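Local coordinates for DSBA-like thioredoxin domain-containing protein (Pseudomonas aeruginosa PAO1, PDB 5HFI) that probably acts as a cytosolic thiol-disulfide oxidoreductase, a disulfide reductase of the thioredoxin superfamily that binds glutathione, at residues G35-T47 with R162-R174. Residues are numbered along the deposited sequence; the frame is centred on the assembly and turned at random.
Sequences GLDVRLHGGGMMT and RAHFADSRRLMNR
Arg169 reaches Gly43, Gly44 and Thr47 with one edge of its guanidinium. Arg169 NE donates to Gly43 O at 2.8 Å, tilted from the carbonyl plane. Arg169 NH2 donates to Gly44 O at 2.8 Å, in the carbonyl plane on a lone pair, and also to Thr47 OG1. The Arg169 side chain is extended from CG to NE, which carries the group to the loop. Gly42 N donates to His164 NE2 at 3.0 Å in a fairly straight bond (161°), tilted from the ring plane. With CG anti to the backbone N (chi1 -175°), the His164 ring is carried to strand 37-42, where its edge also meets Leu40 O. Ser168 OG lies 2.8 Å from Gly42 O. A water joins Ser168 OG, Asp167 OD1 and His41 ND1, while His41 NE2 bonds to His10. In this DsbA-like thioredoxin fold, helix residues 162-174 cross the end of edge strand 37-42 at 99°. The loop beyond the strand leads to Met45, which touches glutathione. Gly44 CA, where phi is positive, sits over one face of Phe165, 3.8 Å from the ring centroid. Thr47 CG2 meets Phe165 CE1 at 3.6 Å. Leu171 CD2 lies squarely over the His41 ring, 4.0 Å from its centroid.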
loop_
_atom_site.group_PDB
_atom_site.type_symbol
_atom_site.label_atom_id
_atom_site.label_comp_id
_atom_site.label_asym_id
_atom_site.label_seq_id
_atom_site.Cartn_x
_atom_site.Cartn_y
_atom_site.Cartn_z
ATOM N N GLY A 35 -11.553 10.709 -14.914
ATOM C CA GLY A 35 -11.994 11.870 -14.176
ATOM C C GLY A 35 -11.790 11.793 -12.680
ATOM O O GLY A 35 -12.039 12.789 -11.986
ATOM N N LEU A 36 -11.349 10.653 -12.159
ATOM C CA LEU A 36 -11.122 10.478 -10.731
ATOM C C LEU A 36 -9.632 10.575 -10.433
ATOM O O LEU A 36 -8.824 9.863 -11.037
ATOM C CB LEU A 36 -11.667 9.135 -10.248
ATOM C CG LEU A 36 -11.483 8.829 -8.760
ATOM C CD1 LEU A 36 -12.337 9.763 -7.912
ATOM C CD2 LEU A 36 -11.807 7.373 -8.457
ATOM N N ASP A 37 -9.277 11.460 -9.508
ATOM C CA ASP A 37 -7.913 11.572 -9.013
ATOM C C ASP A 37 -7.750 10.709 -7.768
ATOM O O ASP A 37 -8.628 10.682 -6.902
ATOM C CB ASP A 37 -7.581 13.031 -8.695
ATOM C CG ASP A 37 -6.194 13.202 -8.111
ATOM O OD1 ASP A 37 -5.279 12.458 -8.520
ATOM O OD2 ASP A 37 -6.020 14.083 -7.243
ATOM N N VAL A 38 -6.630 9.993 -7.689
ATOM C CA VAL A 38 -6.347 9.091 -6.575
ATOM C C VAL A 38 -5.048 9.534 -5.911
ATOM O O VAL A 38 -4.003 9.604 -6.571
ATOM C CB VAL A 38 -6.253 7.627 -7.034
ATOM C CG1 VAL A 38 -5.831 6.738 -5.874
ATOM C CG2 VAL A 38 -7.581 7.161 -7.606
ATOM N N ARG A 39 -5.112 9.827 -4.612
ATOM C CA ARG A 39 -3.958 10.240 -3.819
ATOM C C ARG A 39 -3.631 9.162 -2.796
ATOM O O ARG A 39 -4.527 8.666 -2.103
ATOM C CB ARG A 39 -4.223 11.555 -3.086
ATOM C CG ARG A 39 -4.840 12.640 -3.929
ATOM C CD ARG A 39 -3.805 13.482 -4.640
ATOM N NE ARG A 39 -4.426 14.653 -5.250
ATOM C CZ ARG A 39 -4.428 15.864 -4.704
ATOM N NH1 ARG A 39 -3.836 16.066 -3.534
ATOM N NH2 ARG A 39 -5.021 16.873 -5.326
ATOM N N LEU A 40 -2.350 8.824 -2.681
ATOM C CA LEU A 40 -1.888 7.829 -1.723
ATOM C C LEU A 40 -1.359 8.507 -0.466
ATOM O O LEU A 40 -0.628 9.499 -0.542
ATOM C CB LEU A 40 -0.798 6.941 -2.333
ATOM C CG LEU A 40 -1.218 5.659 -3.065
ATOM C CD1 LEU A 40 -2.367 5.883 -4.030
ATOM C CD2 LEU A 40 -0.032 5.052 -3.796
ATOM N N HIS A 41 -1.731 7.963 0.692
ATOM C CA HIS A 41 -1.283 8.473 1.989
ATOM C C HIS A 41 -0.770 7.307 2.823
ATOM O O HIS A 41 -1.565 6.537 3.372
ATOM C CB HIS A 41 -2.405 9.194 2.725
ATOM C CG HIS A 41 -3.093 10.243 1.914
ATOM N ND1 HIS A 41 -2.711 11.568 1.934
ATOM C CD2 HIS A 41 -4.158 10.171 1.080
ATOM C CE1 HIS A 41 -3.504 12.263 1.137
ATOM N NE2 HIS A 41 -4.387 11.438 0.606
ATOM N N GLY A 42 0.552 7.187 2.931
ATOM C CA GLY A 42 1.135 6.157 3.773
ATOM C C GLY A 42 1.089 6.568 5.234
ATOM O O GLY A 42 1.540 7.658 5.600
ATOM N N GLY A 43 0.545 5.688 6.074
ATOM C CA GLY A 43 0.336 6.004 7.474
ATOM C C GLY A 43 1.440 5.599 8.423
ATOM O O GLY A 43 1.429 6.022 9.583
ATOM N N GLY A 44 2.393 4.789 7.969
ATOM C CA GLY A 44 3.488 4.364 8.820
ATOM C C GLY A 44 3.046 3.466 9.954
ATOM O O GLY A 44 3.223 3.803 11.129
ATOM N N MET A 45 2.468 2.314 9.608
ATOM C CA MET A 45 1.943 1.408 10.625
ATOM C C MET A 45 3.059 0.852 11.500
ATOM O O MET A 45 2.961 0.863 12.733
ATOM C CB MET A 45 1.161 0.276 9.955
ATOM C CG MET A 45 0.622 -0.775 10.909
ATOM S SD MET A 45 -0.392 -1.997 10.052
ATOM C CE MET A 45 0.867 -3.114 9.438
ATOM N N MET A 46 4.132 0.365 10.883
ATOM C CA MET A 46 5.238 -0.276 11.594
ATOM C C MET A 46 6.493 0.578 11.428
ATOM O O MET A 46 7.359 0.287 10.601
ATOM C CB MET A 46 5.445 -1.706 11.084
ATOM C CG MET A 46 4.147 -2.482 10.924
ATOM S SD MET A 46 4.385 -4.204 10.449
ATOM C CE MET A 46 4.903 -4.911 12.007
ATOM N N THR A 47 6.587 1.636 12.231
ATOM C CA THR A 47 7.759 2.507 12.224
ATOM C C THR A 47 8.358 2.638 13.622
ATOM O O THR A 47 7.640 2.857 14.599
ATOM C CB THR A 47 7.422 3.912 11.689
ATOM O OG1 THR A 47 6.413 4.511 12.510
ATOM C CG2 THR A 47 6.924 3.833 10.251
ATOM N N ARG A 162 9.054 11.634 6.691
ATOM C CA ARG A 162 8.598 12.056 7.987
ATOM C C ARG A 162 7.409 12.984 7.857
ATOM O O ARG A 162 6.450 12.795 8.481
ATOM C CB ARG A 162 9.691 12.786 8.776
ATOM C CG ARG A 162 9.164 13.525 9.966
ATOM C CD ARG A 162 9.791 14.912 10.156
ATOM N NE ARG A 162 9.298 15.996 9.307
ATOM C CZ ARG A 162 8.151 16.654 9.485
ATOM N NH1 ARG A 162 7.817 17.625 8.679
ATOM N NH2 ARG A 162 7.309 16.324 10.453
ATOM N N ALA A 163 7.510 13.941 6.996
ATOM C CA ALA A 163 6.433 14.892 6.733
ATOM C C ALA A 163 5.216 14.208 6.120
ATOM O O ALA A 163 4.077 14.598 6.402
ATOM C CB ALA A 163 6.930 16.008 5.815
ATOM N N HIS A 164 5.438 13.197 5.276
ATOM C CA HIS A 164 4.330 12.442 4.698
ATOM C C HIS A 164 3.579 11.661 5.770
ATOM O O HIS A 164 2.341 11.658 5.790
ATOM C CB HIS A 164 4.857 11.498 3.615
ATOM C CG HIS A 164 3.784 10.766 2.867
ATOM N ND1 HIS A 164 2.987 11.379 1.923
ATOM C CD2 HIS A 164 3.389 9.472 2.909
ATOM C CE1 HIS A 164 2.143 10.494 1.421
ATOM N NE2 HIS A 164 2.365 9.329 2.003
ATOM N N PHE A 165 4.312 10.989 6.663
ATOM C CA PHE A 165 3.682 10.265 7.765
ATOM C C PHE A 165 2.852 11.200 8.637
ATOM O O PHE A 165 1.717 10.882 9.005
ATOM C CB PHE A 165 4.745 9.569 8.617
ATOM C CG PHE A 165 5.259 8.288 8.033
ATOM C CD1 PHE A 165 6.480 7.776 8.436
ATOM C CD2 PHE A 165 4.526 7.592 7.086
ATOM C CE1 PHE A 165 6.963 6.596 7.911
ATOM C CE2 PHE A 165 5.005 6.412 6.553
ATOM C CZ PHE A 165 6.227 5.910 6.969
ATOM N N ALA A 166 3.420 12.352 9.002
ATOM C CA ALA A 166 2.701 13.295 9.853
ATOM C C ALA A 166 1.436 13.790 9.171
ATOM O O ALA A 166 0.378 13.891 9.801
ATOM C CB ALA A 166 3.609 14.468 10.221
ATOM N N ASP A 167 1.530 14.096 7.875
ATOM C CA ASP A 167 0.355 14.504 7.112
ATOM C C ASP A 167 -0.704 13.406 7.099
ATOM O O ASP A 167 -1.893 13.678 7.299
ATOM C CB ASP A 167 0.775 14.874 5.687
ATOM C CG ASP A 167 -0.322 15.584 4.916
ATOM O OD1 ASP A 167 -0.904 14.957 4.002
ATOM O OD2 ASP A 167 -0.591 16.768 5.222
ATOM N N SER A 168 -0.289 12.157 6.864
ATOM C CA SER A 168 -1.248 11.058 6.807
ATOM C C SER A 168 -1.932 10.843 8.149
ATOM O O SER A 168 -3.146 10.612 8.205
ATOM C CB SER A 168 -0.553 9.772 6.362
ATOM O OG SER A 168 -0.007 9.891 5.057
ATOM N N ARG A 169 -1.175 10.908 9.244
ATOM C CA ARG A 169 -1.766 10.629 10.549
ATOM C C ARG A 169 -2.707 11.738 10.997
ATOM O O ARG A 169 -3.673 11.472 11.722
ATOM C CB ARG A 169 -0.665 10.400 11.579
ATOM C CG ARG A 169 0.060 9.097 11.346
ATOM C CD ARG A 169 1.490 9.142 11.830
ATOM N NE ARG A 169 2.146 7.853 11.635
ATOM C CZ ARG A 169 3.430 7.625 11.880
ATOM N NH1 ARG A 169 4.203 8.603 12.329
ATOM N NH2 ARG A 169 3.943 6.419 11.673
ATOM N N ARG A 170 -2.447 12.979 10.580
ATOM C CA ARG A 170 -3.388 14.052 10.879
ATOM C C ARG A 170 -4.677 13.891 10.087
ATOM O O ARG A 170 -5.759 14.195 10.601
ATOM C CB ARG A 170 -2.742 15.405 10.603
ATOM C CG ARG A 170 -1.630 15.727 11.567
ATOM C CD ARG A 170 -1.019 17.073 11.265
ATOM N NE ARG A 170 -0.034 17.402 12.279
ATOM C CZ ARG A 170 0.461 18.619 12.450
ATOM N NH1 ARG A 170 0.047 19.607 11.665
ATOM N NH2 ARG A 170 1.362 18.854 13.398
ATOM N N LEU A 171 -4.582 13.411 8.847
ATOM C CA LEU A 171 -5.781 13.085 8.086
ATOM C C LEU A 171 -6.560 11.959 8.757
ATOM O O LEU A 171 -7.782 12.050 8.923
ATOM C CB LEU A 171 -5.402 12.709 6.652
ATOM C CG LEU A 171 -6.561 12.331 5.730
ATOM C CD1 LEU A 171 -7.542 13.487 5.609
ATOM C CD2 LEU A 171 -6.034 11.924 4.364
ATOM N N MET A 172 -5.866 10.890 9.162
ATOM C CA MET A 172 -6.525 9.810 9.892
ATOM C C MET A 172 -7.206 10.333 11.147
ATOM O O MET A 172 -8.320 9.911 11.481
ATOM C CB MET A 172 -5.518 8.730 10.279
ATOM C CG MET A 172 -4.700 8.175 9.147
ATOM S SD MET A 172 -4.141 6.513 9.526
ATOM C CE MET A 172 -5.689 5.740 9.998
ATOM N N ASN A 173 -6.540 11.244 11.861
ATOM C CA ASN A 173 -7.092 11.781 13.100
ATOM C C ASN A 173 -8.366 12.575 12.836
ATOM O O ASN A 173 -9.376 12.391 13.524
ATOM C CB ASN A 173 -6.045 12.653 13.797
ATOM C CG ASN A 173 -6.526 13.191 15.129
ATOM O OD1 ASN A 173 -7.150 14.251 15.195
ATOM N ND2 ASN A 173 -6.223 12.472 16.201
ATOM N N ARG A 174 -8.340 13.463 11.836
ATOM C CA ARG A 174 -9.515 14.283 11.549
ATOM C C ARG A 174 -10.695 13.440 11.085
ATOM O O ARG A 174 -11.852 13.837 11.271
ATOM C CB ARG A 174 -9.183 15.343 10.494
ATOM C CG ARG A 174 -8.238 16.433 10.967
ATOM C CD ARG A 174 -8.138 17.557 9.950
ATOM N NE ARG A 174 -7.529 17.097 8.707
ATOM C CZ ARG A 174 -6.233 17.205 8.425
ATOM N NH1 ARG A 174 -5.404 17.766 9.300
ATOM N NH2 ARG A 174 -5.764 16.751 7.267
HETATM O O HOH W 1 -0.205 12.267 3.353
#